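Local coordinates for protein alanine racemase 1 (Caldanaerobacter subterraneus subsp. tengcongensis MB4, PDB 4Y2W) that is an alanine racemase family protein that joins an eight-stranded alpha/beta barrel to a C-terminal domain rich in beta strands, at residues 177-188 / 213-221; 232-240 / 348-359. The protein carries 1 engineered substitution. All coordinates share one frame; numbering follows the deposited sequence.

Contact 1 (177-188 / 213-221)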
loop_
_atom_site.group_PDB
_atom_site.type_symbol
_atom_site.label_atom_id
_atom_site.label_comp_id
_atom_site.label_asym_id
_atom_site.label_seq_id
_atom_site.Cartn_x
_atom_site.Cartn_y
_atom_site.Cartn_z
ATOM N N ARG A 177 -23.117 -9.500 -22.403
ATOM C CA ARG A 177 -24.260 -8.618 -22.647
ATOM C C ARG A 177 -25.572 -9.257 -22.197
ATOM O O ARG A 177 -26.454 -8.569 -21.682
ATOM C CB ARG A 177 -24.343 -8.247 -24.131
ATOM C CG ARG A 177 -23.111 -7.534 -24.678
ATOM C CD ARG A 177 -23.288 -6.023 -24.780
ATOM N NE ARG A 177 -22.043 -5.364 -25.191
ATOM C CZ ARG A 177 -21.951 -4.148 -25.735
ATOM N NH1 ARG A 177 -23.034 -3.412 -25.968
ATOM N NH2 ARG A 177 -20.757 -3.665 -26.061
ATOM N N ASP A 178 -25.691 -10.568 -22.389
ATOM C CA ASP A 178 -26.879 -11.309 -21.958
ATOM C C ASP A 178 -27.096 -11.234 -20.448
ATOM O O ASP A 178 -28.232 -11.098 -19.991
ATOM C CB ASP A 178 -26.792 -12.778 -22.387
ATOM C CG ASP A 178 -26.999 -12.966 -23.880
ATOM O OD1 ASP A 178 -26.931 -11.975 -24.642
ATOM O OD2 ASP A 178 -27.233 -14.120 -24.291
ATOM N N TYR A 179 -26.011 -11.322 -19.681
ATOM C CA TYR A 179 -26.103 -11.245 -18.224
ATOM C C TYR A 179 -26.365 -9.815 -17.753
ATOM O O TYR A 179 -27.151 -9.599 -16.835
ATOM C CB TYR A 179 -24.843 -11.804 -17.561
ATOM C CG TYR A 179 -25.075 -12.269 -16.141
ATOM C CD1 TYR A 179 -25.885 -13.368 -15.880
ATOM C CD2 TYR A 179 -24.486 -11.617 -15.061
ATOM C CE1 TYR A 179 -26.107 -13.806 -14.587
ATOM C CE2 TYR A 179 -24.702 -12.049 -13.763
ATOM C CZ TYR A 179 -25.513 -13.146 -13.533
ATOM O OH TYR A 179 -25.740 -13.593 -12.252
ATOM N N CYS A 180 -25.714 -8.840 -18.384
ATOM C CA CYS A 180 -25.986 -7.431 -18.096
ATOM C C CYS A 180 -27.453 -7.083 -18.375
ATOM O O CYS A 180 -28.109 -6.439 -17.556
ATOM C CB CYS A 180 -25.067 -6.518 -18.912
ATOM S SG CYS A 180 -23.339 -6.494 -18.372
ATOM N N LYS A 181 -27.959 -7.514 -19.527
ATOM C CA LYS A 181 -29.372 -7.325 -19.868
ATOM C C LYS A 181 -30.250 -8.027 -18.830
ATOM O O LYS A 181 -31.254 -7.472 -18.385
ATOM C CB LYS A 181 -29.674 -7.858 -21.281
ATOM C CG LYS A 181 -30.785 -7.126 -22.030
ATOM C CD LYS A 181 -32.171 -7.675 -21.725
ATOM C CE LYS A 181 -33.260 -6.858 -22.411
ATOM N NZ LYS A 181 -33.361 -5.464 -21.883
ATOM N N GLU A 182 -29.854 -9.237 -18.440
ATOM C CA GLU A 182 -30.585 -10.016 -17.443
ATOM C C GLU A 182 -30.622 -9.322 -16.085
ATOM O O GLU A 182 -31.671 -9.270 -15.445
ATOM C CB GLU A 182 -29.967 -11.409 -17.298
ATOM C CG GLU A 182 -30.620 -12.287 -16.238
ATOM C CD GLU A 182 -30.031 -13.684 -16.183
ATOM O OE1 GLU A 182 -29.022 -13.944 -16.874
ATOM O OE2 GLU A 182 -30.579 -14.525 -15.440
ATOM N N GLN A 183 -29.474 -8.808 -15.647
ATOM C CA GLN A 183 -29.374 -8.111 -14.361
ATOM C C GLN A 183 -30.182 -6.819 -14.374
ATOM O O GLN A 183 -30.825 -6.468 -13.383
ATOM C CB GLN A 183 -27.915 -7.791 -14.018
ATOM C CG GLN A 183 -27.051 -8.996 -13.686
ATOM C CD GLN A 183 -25.693 -8.601 -13.135
ATOM O OE1 GLN A 183 -24.676 -8.700 -13.826
ATOM N NE2 GLN A 183 -25.669 -8.141 -11.888
ATOM N N PHE A 184 -30.136 -6.113 -15.499
ATOM C CA PHE A 184 -30.867 -4.858 -15.652
ATOM C C PHE A 184 -32.379 -5.071 -15.539
ATOM O O PHE A 184 -33.056 -4.347 -14.813
ATOM C CB PHE A 184 -30.523 -4.205 -16.991
ATOM C CG PHE A 184 -31.126 -2.842 -17.171
ATOM C CD1 PHE A 184 -30.552 -1.734 -16.568
ATOM C CD2 PHE A 184 -32.267 -2.668 -17.943
ATOM C CE1 PHE A 184 -31.107 -0.476 -16.728
ATOM C CE2 PHE A 184 -32.824 -1.414 -18.107
ATOM C CZ PHE A 184 -32.244 -0.315 -17.499
ATOM N N ASP A 185 -32.896 -6.074 -16.248
ATOM C CA ASP A 185 -34.328 -6.380 -16.231
ATOM C C ASP A 185 -34.818 -6.729 -14.823
ATOM O O ASP A 185 -35.817 -6.173 -14.365
ATOM C CB ASP A 185 -34.658 -7.519 -17.209
ATOM C CG ASP A 185 -34.522 -7.102 -18.673
ATOM O OD1 ASP A 185 -34.280 -5.908 -18.954
ATOM O OD2 ASP A 185 -34.659 -7.978 -19.551
ATOM N N LYS A 186 -34.118 -7.634 -14.138
ATOM C CA LYS A 186 -34.454 -7.979 -12.749
ATOM C C LYS A 186 -34.584 -6.730 -11.891
ATOM O O LYS A 186 -35.533 -6.589 -11.118
ATOM C CB LYS A 186 -33.385 -8.878 -12.131
ATOM C CG LYS A 186 -33.441 -10.325 -12.579
ATOM C CD LYS A 186 -32.577 -11.191 -11.679
ATOM C CE LYS A 186 -32.477 -12.614 -12.200
ATOM N NZ LYS A 186 -31.624 -13.463 -11.325
ATOM N N PHE A 187 -33.615 -5.831 -12.043
ATOM C CA PHE A 187 -33.577 -4.576 -11.302
ATOM C C PHE A 187 -34.819 -3.740 -11.595
ATOM O O PHE A 187 -35.539 -3.351 -10.676
ATOM C CB PHE A 187 -32.305 -3.797 -11.662
ATOM C CG PHE A 187 -32.042 -2.608 -10.780
ATOM C CD1 PHE A 187 -31.915 -2.759 -9.406
ATOM C CD2 PHE A 187 -31.897 -1.340 -11.327
ATOM C CE1 PHE A 187 -31.669 -1.668 -8.594
ATOM C CE2 PHE A 187 -31.646 -0.245 -10.518
ATOM C CZ PHE A 187 -31.532 -0.408 -9.150
ATOM N N MET A 188 -35.081 -3.491 -12.875
ATOM C CA MET A 188 -36.249 -2.707 -13.285
ATOM C C MET A 188 -37.567 -3.380 -12.875
ATOM O O MET A 188 -38.540 -2.695 -12.575
ATOM C CB MET A 188 -36.240 -2.461 -14.799
ATOM C CG MET A 188 -35.047 -1.667 -15.327
ATOM S SD MET A 188 -34.657 -0.122 -14.472
ATOM C CE MET A 188 -36.276 0.630 -14.358
ATOM N N LEU A 213 -19.895 2.847 -21.005
ATOM C CA LEU A 213 -19.390 2.886 -22.375
ATOM C C LEU A 213 -20.285 2.091 -23.324
ATOM O O LEU A 213 -20.671 2.580 -24.389
ATOM C CB LEU A 213 -17.962 2.336 -22.429
ATOM C CG LEU A 213 -16.901 3.135 -21.663
ATOM C CD1 LEU A 213 -15.628 2.319 -21.508
ATOM C CD2 LEU A 213 -16.607 4.462 -22.349
ATOM N N ASN A 214 -20.619 0.871 -22.913
ATOM C CA ASN A 214 -21.323 -0.083 -23.764
ATOM C C ASN A 214 -22.839 0.068 -23.700
ATOM O O ASN A 214 -23.498 0.310 -24.713
ATOM C CB ASN A 214 -20.954 -1.512 -23.351
ATOM C CG ASN A 214 -19.464 -1.790 -23.434
ATOM O OD1 ASN A 214 -18.692 -0.983 -23.952
ATOM N ND2 ASN A 214 -19.052 -2.944 -22.913
ATOM N N LEU A 215 -23.380 -0.074 -22.495
ATOM C CA LEU A 215 -24.819 -0.222 -22.284
ATOM C C LEU A 215 -25.508 1.123 -22.062
ATOM O O LEU A 215 -25.624 1.588 -20.928
ATOM C CB LEU A 215 -25.065 -1.139 -21.077
ATOM C CG LEU A 215 -24.802 -2.650 -21.206
ATOM C CD1 LEU A 215 -23.677 -3.016 -22.161
ATOM C CD2 LEU A 215 -24.510 -3.243 -19.837
ATOM N N ASN A 216 -25.989 1.733 -23.141
ATOM C CA ASN A 216 -26.640 3.048 -23.060
ATOM C C ASN A 216 -27.925 3.026 -22.215
ATOM O O ASN A 216 -28.323 4.047 -21.652
ATOM C CB ASN A 216 -26.949 3.590 -24.464
ATOM C CG ASN A 216 -26.353 4.965 -24.710
ATOM O OD1 ASN A 216 -27.071 5.935 -24.969
ATOM N ND2 ASN A 216 -25.029 5.056 -24.637
ATOM N N TYR A 217 -28.570 1.861 -22.140
ATOM C CA TYR A 217 -29.788 1.690 -21.339
ATOM C C TYR A 217 -29.538 1.738 -19.833
ATOM O O TYR A 217 -30.400 2.187 -19.075
ATOM C CB TYR A 217 -30.514 0.385 -21.706
ATOM C CG TYR A 217 -29.735 -0.900 -21.484
ATOM C CD1 TYR A 217 -29.661 -1.490 -20.224
ATOM C CD2 TYR A 217 -29.106 -1.546 -22.545
ATOM C CE1 TYR A 217 -28.961 -2.669 -20.025
ATOM C CE2 TYR A 217 -28.407 -2.727 -22.355
ATOM C CZ TYR A 217 -28.339 -3.286 -21.095
ATOM O OH TYR A 217 -27.647 -4.459 -20.907
ATOM N N SER A 218 -28.360 1.283 -19.406
ATOM C CA SER A 218 -28.019 1.200 -17.978
ATOM C C SER A 218 -27.826 2.555 -17.284
ATOM O O SER A 218 -27.796 2.613 -16.053
ATOM C CB SER A 218 -26.756 0.350 -17.783
ATOM O OG SER A 218 -25.641 0.920 -18.445
ATOM N N HIS A 219 -27.702 3.626 -18.067
ATOM C CA HIS A 219 -27.445 4.973 -17.541
ATOM C C HIS A 219 -28.397 5.381 -16.414
ATOM O O HIS A 219 -27.951 5.902 -15.391
ATOM C CB HIS A 219 -27.518 6.007 -18.673
ATOM C CG HIS A 219 -26.371 5.934 -19.633
ATOM N ND1 HIS A 219 -26.043 6.971 -20.479
ATOM C CD2 HIS A 219 -25.466 4.955 -19.870
ATOM C CE1 HIS A 219 -24.995 6.630 -21.205
ATOM N NE2 HIS A 219 -24.624 5.412 -20.854
ATOM N N LEU A 220 -29.695 5.151 -16.613
ATOM C CA LEU A 220 -30.734 5.461 -15.617
ATOM C C LEU A 220 -30.642 6.914 -15.111
ATOM O O LEU A 220 -30.371 7.817 -15.900
ATOM C CB LEU A 220 -30.694 4.444 -14.465
ATOM C CG LEU A 220 -30.919 2.974 -14.826
ATOM C CD1 LEU A 220 -30.634 2.085 -13.626
ATOM C CD2 LEU A 220 -32.336 2.746 -15.330
ATOM N N ASP A 221 -30.858 7.139 -13.815
ATOM C CA ASP A 221 -30.855 8.489 -13.248
ATOM C C ASP A 221 -29.451 8.954 -12.862
ATOM O O ASP A 221 -29.180 10.153 -12.839
ATOM C CB ASP A 221 -31.758 8.553 -12.014
ATOM C CG ASP A 221 -33.170 8.073 -12.293
ATOM O OD1 ASP A 221 -33.801 8.576 -13.245
ATOM O OD2 ASP A 221 -33.645 7.184 -11.556
#

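Contact 2 (232-240 / 348-359)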
loop_
_atom_site.group_PDB
_atom_site.type_symbol
_atom_site.label_atom_id
_atom_site.label_comp_id
_atom_site.label_asym_id
_atom_site.label_seq_id
_atom_site.Cartn_x
_atom_site.Cartn_y
_atom_site.Cartn_z
ATOM N N ALA A 232 -7.699 5.275 -17.376
ATOM C CA ALA A 232 -7.589 3.854 -17.698
ATOM C C ALA A 232 -8.959 3.229 -17.944
ATOM O O ALA A 232 -9.985 3.764 -17.533
ATOM C CB ALA A 232 -6.867 3.118 -16.579
ATOM N N TYR A 233 -8.961 2.092 -18.627
ATOM C CA TYR A 233 -10.181 1.337 -18.870
ATOM C C TYR A 233 -10.208 0.108 -17.962
ATOM O O TYR A 233 -9.153 -0.391 -17.564
ATOM C CB TYR A 233 -10.266 0.930 -20.342
ATOM C CG TYR A 233 -10.517 2.094 -21.282
ATOM C CD1 TYR A 233 -11.782 2.659 -21.393
ATOM C CD2 TYR A 233 -9.490 2.625 -22.065
ATOM C CE1 TYR A 233 -12.022 3.722 -22.251
ATOM C CE2 TYR A 233 -9.721 3.687 -22.926
ATOM C CZ TYR A 233 -10.990 4.233 -23.016
ATOM O OH TYR A 233 -11.240 5.289 -23.867
ATOM N N PRO A 234 -11.416 -0.382 -17.625
ATOM C CA PRO A 234 -11.547 -1.530 -16.721
ATOM C C PRO A 234 -11.141 -2.868 -17.340
ATOM O O PRO A 234 -10.799 -3.798 -16.612
ATOM C CB PRO A 234 -13.039 -1.536 -16.372
ATOM C CG PRO A 234 -13.702 -0.880 -17.534
ATOM C CD PRO A 234 -12.730 0.138 -18.054
ATOM N N SER A 235 -11.191 -2.967 -18.667
ATOM C CA SER A 235 -10.830 -4.200 -19.363
ATOM C C SER A 235 -10.522 -3.909 -20.832
ATOM O O SER A 235 -10.463 -2.747 -21.248
ATOM C CB SER A 235 -11.966 -5.220 -19.248
ATOM O OG SER A 235 -13.087 -4.820 -20.018
ATOM N N LYS A 236 -10.316 -4.968 -21.610
ATOM C CA LYS A 236 -10.067 -4.833 -23.040
ATOM C C LYS A 236 -11.340 -4.951 -23.882
ATOM O O LYS A 236 -11.316 -4.635 -25.071
ATOM C CB LYS A 236 -9.031 -5.866 -23.485
ATOM C CG LYS A 236 -7.712 -5.732 -22.745
ATOM C CD LYS A 236 -6.609 -6.570 -23.371
ATOM C CE LYS A 236 -5.244 -6.182 -22.818
ATOM N NZ LYS A 236 -5.171 -6.293 -21.333
ATOM N N ARG A 237 -12.446 -5.387 -23.271
ATOM C CA ARG A 237 -13.722 -5.551 -23.978
ATOM C C ARG A 237 -14.658 -4.349 -23.788
ATOM O O ARG A 237 -15.835 -4.509 -23.451
ATOM C CB ARG A 237 -14.437 -6.827 -23.519
ATOM C CG ARG A 237 -13.571 -8.077 -23.449
ATOM C CD ARG A 237 -14.415 -9.337 -23.607
ATOM N NE ARG A 237 -14.167 -10.321 -22.555
ATOM C CZ ARG A 237 -13.086 -11.096 -22.465
ATOM N NH1 ARG A 237 -12.106 -11.016 -23.364
ATOM N NH2 ARG A 237 -12.981 -11.959 -21.458
ATOM N N VAL A 238 -14.130 -3.150 -24.016
ATOM C CA VAL A 238 -14.914 -1.918 -23.935
ATOM C C VAL A 238 -14.646 -1.085 -25.184
ATOM O O VAL A 238 -13.599 -1.226 -25.815
ATOM C CB VAL A 238 -14.600 -1.104 -22.656
ATOM C CG1 VAL A 238 -14.910 -1.926 -21.414
ATOM C CG2 VAL A 238 -13.151 -0.635 -22.631
ATOM N N GLU A 239 -15.592 -0.219 -25.535
ATOM C CA GLU A 239 -15.559 0.481 -26.823
ATOM C C GLU A 239 -14.497 1.589 -26.911
ATOM O O GLU A 239 -13.913 1.796 -27.979
ATOM C CB GLU A 239 -16.950 1.021 -27.169
ATOM C CG GLU A 239 -17.980 -0.087 -27.345
ATOM C CD GLU A 239 -19.321 0.402 -27.860
ATOM O OE1 GLU A 239 -19.549 1.629 -27.892
ATOM O OE2 GLU A 239 -20.152 -0.453 -28.233
ATOM N N ARG A 240 -14.253 2.285 -25.800
ATOM C CA ARG A 240 -13.202 3.314 -25.716
ATOM C C ARG A 240 -13.459 4.506 -26.640
ATOM O O ARG A 240 -12.529 5.042 -27.249
ATOM C CB ARG A 240 -11.805 2.719 -26.001
ATOM C CG ARG A 240 -11.451 1.503 -25.153
ATOM C CD ARG A 240 -10.060 0.957 -25.461
ATOM N NE ARG A 240 -9.691 -0.118 -24.531
ATOM C CZ ARG A 240 -8.562 -0.186 -23.820
ATOM N NH1 ARG A 240 -7.617 0.746 -23.917
ATOM N NH2 ARG A 240 -8.367 -1.220 -23.005
ATOM N N VAL A 348 -0.252 2.501 -17.084
ATOM C CA VAL A 348 -0.748 1.723 -15.957
ATOM C C VAL A 348 -1.345 0.383 -16.402
ATOM O O VAL A 348 -1.253 -0.603 -15.676
ATOM C CB VAL A 348 -1.788 2.524 -15.136
ATOM C CG1 VAL A 348 -3.057 2.787 -15.945
ATOM C CG2 VAL A 348 -2.104 1.808 -13.825
ATOM N N GLU A 349 -1.947 0.350 -17.590
ATOM C CA GLU A 349 -2.513 -0.891 -18.126
ATOM C C GLU A 349 -1.424 -1.904 -18.497
ATOM O O GLU A 349 -1.574 -3.101 -18.242
ATOM C CB GLU A 349 -3.412 -0.610 -19.335
ATOM C CG GLU A 349 -4.276 -1.806 -19.723
ATOM C CD GLU A 349 -5.277 -1.504 -20.822
ATOM O OE1 GLU A 349 -6.074 -2.410 -21.163
ATOM O OE2 GLU A 349 -5.266 -0.370 -21.347
ATOM N N SER A 350 -0.337 -1.421 -19.099
ATOM C CA SER A 350 0.810 -2.277 -19.417
ATOM C C SER A 350 1.369 -2.946 -18.163
ATOM O O SER A 350 1.701 -4.133 -18.186
ATOM C CB SER A 350 1.918 -1.471 -20.095
ATOM O OG SER A 350 1.480 -0.930 -21.323
ATOM N N MET A 351 1.469 -2.181 -17.076
ATOM C CA MET A 351 1.947 -2.709 -15.802
ATOM C C MET A 351 0.983 -3.755 -15.241
ATOM O O MET A 351 1.409 -4.812 -14.780
ATOM C CB MET A 351 2.152 -1.580 -14.792
ATOM C CG MET A 351 2.614 -2.058 -13.422
ATOM S SD MET A 351 3.558 -0.830 -12.499
ATOM C CE MET A 351 5.129 -0.920 -13.355
ATOM N N ALA A 352 -0.312 -3.453 -15.291
ATOM C CA ALA A 352 -1.353 -4.372 -14.822
ATOM C C ALA A 352 -1.330 -5.706 -15.570
ATOM O O ALA A 352 -1.521 -6.766 -14.971
ATOM C CB ALA A 352 -2.721 -3.723 -14.954
ATOM N N ASP A 353 -1.096 -5.646 -16.879
ATOM C CA ASP A 353 -1.005 -6.849 -17.705
ATOM C C ASP A 353 0.185 -7.707 -17.289
ATOM O O ASP A 353 0.034 -8.904 -17.053
ATOM C CB ASP A 353 -0.879 -6.485 -19.186
ATOM C CG ASP A 353 -2.098 -5.759 -19.720
ATOM O OD1 ASP A 353 -3.142 -5.741 -19.036
ATOM O OD2 ASP A 353 -2.013 -5.196 -20.832
ATOM N N LYS A 354 1.355 -7.083 -17.180
ATOM C CA LYS A 354 2.597 -7.791 -16.861
ATOM C C LYS A 354 2.512 -8.618 -15.571
ATOM O O LYS A 354 3.051 -9.720 -15.512
ATOM C CB LYS A 354 3.771 -6.801 -16.784
ATOM C CG LYS A 354 5.141 -7.430 -16.521
ATOM C CD LYS A 354 5.666 -8.245 -17.699
ATOM C CE LYS A 354 6.150 -7.367 -18.844
ATOM N NZ LYS A 354 6.935 -8.146 -19.844
ATOM N N ILE A 355 1.832 -8.096 -14.550
ATOM C CA ILE A 355 1.650 -8.843 -13.293
ATOM C C ILE A 355 0.251 -9.464 -13.148
ATOM O O ILE A 355 -0.179 -9.779 -12.039
ATOM C CB ILE A 355 2.009 -7.999 -12.041
ATOM C CG1 ILE A 355 1.331 -6.624 -12.069
ATOM C CG2 ILE A 355 3.517 -7.836 -11.940
ATOM C CD1 ILE A 355 1.226 -5.964 -10.710
ATOM N N GLU A 356 -0.436 -9.658 -14.276
ATOM C CA GLU A 356 -1.697 -10.398 -14.326
ATOM C C GLU A 356 -2.749 -9.820 -13.373
ATOM O O GLU A 356 -3.275 -10.521 -12.500
ATOM C CB GLU A 356 -1.467 -11.880 -14.007
ATOM C CG GLU A 356 -0.282 -12.524 -14.705
ATOM C CD GLU A 356 0.018 -13.897 -14.137
ATOM O OE1 GLU A 356 1.019 -14.043 -13.399
ATOM O OE2 GLU A 356 -0.770 -14.827 -14.405
ATOM N N THR A 357 -3.038 -8.535 -13.541
ATOM C CA THR A 357 -4.074 -7.876 -12.757
ATOM C C THR A 357 -4.710 -6.758 -13.586
ATOM O O THR A 357 -4.580 -6.738 -14.809
ATOM C CB THR A 357 -3.514 -7.347 -11.416
ATOM O OG1 THR A 357 -4.587 -6.865 -10.600
ATOM C CG2 THR A 357 -2.502 -6.226 -11.638
ATOM N N ILE A 358 -5.402 -5.842 -12.916
ATOM C CA ILE A 358 -6.099 -4.742 -13.580
ATOM C C ILE A 358 -5.614 -3.409 -13.015
ATOM O O ILE A 358 -5.129 -3.367 -11.884
ATOM C CB ILE A 358 -7.633 -4.864 -13.428
ATOM C CG1 ILE A 358 -8.025 -5.149 -11.970
ATOM C CG2 ILE A 358 -8.161 -5.962 -14.338
ATOM C CD1 ILE A 358 -9.515 -5.106 -11.712
ATOM N N PRO A 359 -5.746 -2.315 -13.798
ATOM C CA PRO A 359 -5.249 -0.991 -13.404
ATOM C C PRO A 359 -5.618 -0.538 -11.994
ATOM O O PRO A 359 -4.853 0.196 -11.370
ATOM C CB PRO A 359 -5.894 -0.062 -14.431
ATOM C CG PRO A 359 -6.036 -0.904 -15.648
ATOM C CD PRO A 359 -6.331 -2.290 -15.153
#

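Contact 1 (177-188 / 213-221)
Phe184 carries its ring with CG opposite the backbone N (chi1 -174°), and Tyr217 tucks CG between its own N and carbonyl carbon (chi1 61°); from these starting points the two aromatic side chains run past each other in opposite directions. The result is an edge-to-face pair: Tyr217 CD1 stands over the centre of the Phe184 ring, the centroids of the Phe184 and Tyr217 rings are 4.8 Å apart and their planes meet at 66°. Met188 CG covers the other face of Phe184, while Leu220 CD2 fills its edge, 3.7 Å from Phe184 CE1. Leu220 also reaches Met188 SD with CD2 and, with CD1, the edge of the Phe187 ring. Toward the N-terminal end of the helix, Leu215 CD2 packs on Cys180 CB at 3.4 Å. There the guanidinium of Arg177 lies almost parallel to the amide of Asn214, stacked on it with NH2 3.5 Å from Asn214 CG; its NE is held by a salt bridge to Asp175. Lys181 NZ sits 5.5 Å from the Tyr217 ring centroid, a cation-pi attraction weak at most; its firmer tie is the 3.1 Å salt bridge from Lys181 NZ to Asp185 OD1. Within 213-221, Leu215 O accepts from both N and OG of Ser218, consistent with a turn held in shape around Tyr217. Helix 177-195 thus meets the loop entering the eighth barrel strand through ring, methyl and guanidinium-amide stacking contacts. The join depends on shape fit, since the ion pairs of Arg177 with Asp175 and Lys181 with Asp185 do not cross it.

Contact 2 (232-240 / 348-359)
Two bases from one irregular loop, Lys236 and Arg240, confront two acids one helical turn apart, Glu349 and Asp353, in a four-residue salt-bridge network. The carboxylate of Glu349 lies at the edge of the Arg240 guanidinium, nearly in its plane, the two planes 17° apart. Arg240 NH2 lies 3.2 Å from Glu349 OE1 and uses the syn lone pair of that oxygen. The same NH2 also donates to Ser235 O at 3.1 Å, so a backbone carbonyl of the loop steadies the arginine. Arg240 CG lies over the centre of one face of the Tyr233 ring, and Tyr233 CD2 in turn lies against a face of the guanidinium. On the acid side, Glu349 CG is opposite the backbone N (chi1 -166°) and the chain beyond is extended, which carries the carboxylate across from the helix to the loop. Lys236 comes from the opposite direction to Asp353: NZ is 3.1 Å from Asp353 OD1, approaching 43° above the carboxylate plane, with a second, weak bond to OD2. The Lys236 NZ to Glu349 OE1 pair, at 4.0 Å, is long and can add only a weak attraction between the two bridges.

Beside this network the contact turns apolar. Ala232 CB rests against Val348 CG1 at 3.9 Å and Pro359 CB at 4.0 Å, and Pro359 CG packs on Tyr233 O at 3.7 Å. Helix 348-354 ends in a Schellman motif with Glu356 at C-prime. The loop following the eighth barrel strand here meets two consecutive helices, 348-354 and 359-365, a seam between the two halves of the alanine racemase fold.

How the contacts relate
The centres of contacts 1 and 2 are about 23 Å apart, yet their segments touch. Leu213 CD1 packs on Val238 CB at 3.8 Å, and Asn214 ND2 lies 3.6 Å from Arg237 O, so the C-terminal end of helix 209-214 touches the loop of contact 2; a long, weak ion pair, Arg177 to Glu239, runs beside it. In sequence both segments of contact 1 precede those of contact 2. Contact 2 is the nearer to a ligand: the Ile358 side chain is about 5 Å from a bound alanine, against about 13 Å for Cys180. The Pro234 side chain is about 5 Å from a phosphate ion, probably from the crystallisation liquor. Gln360, directly after contact 2, lines an alanine pocket with Lys40, Tyr44, Arg138 and His168.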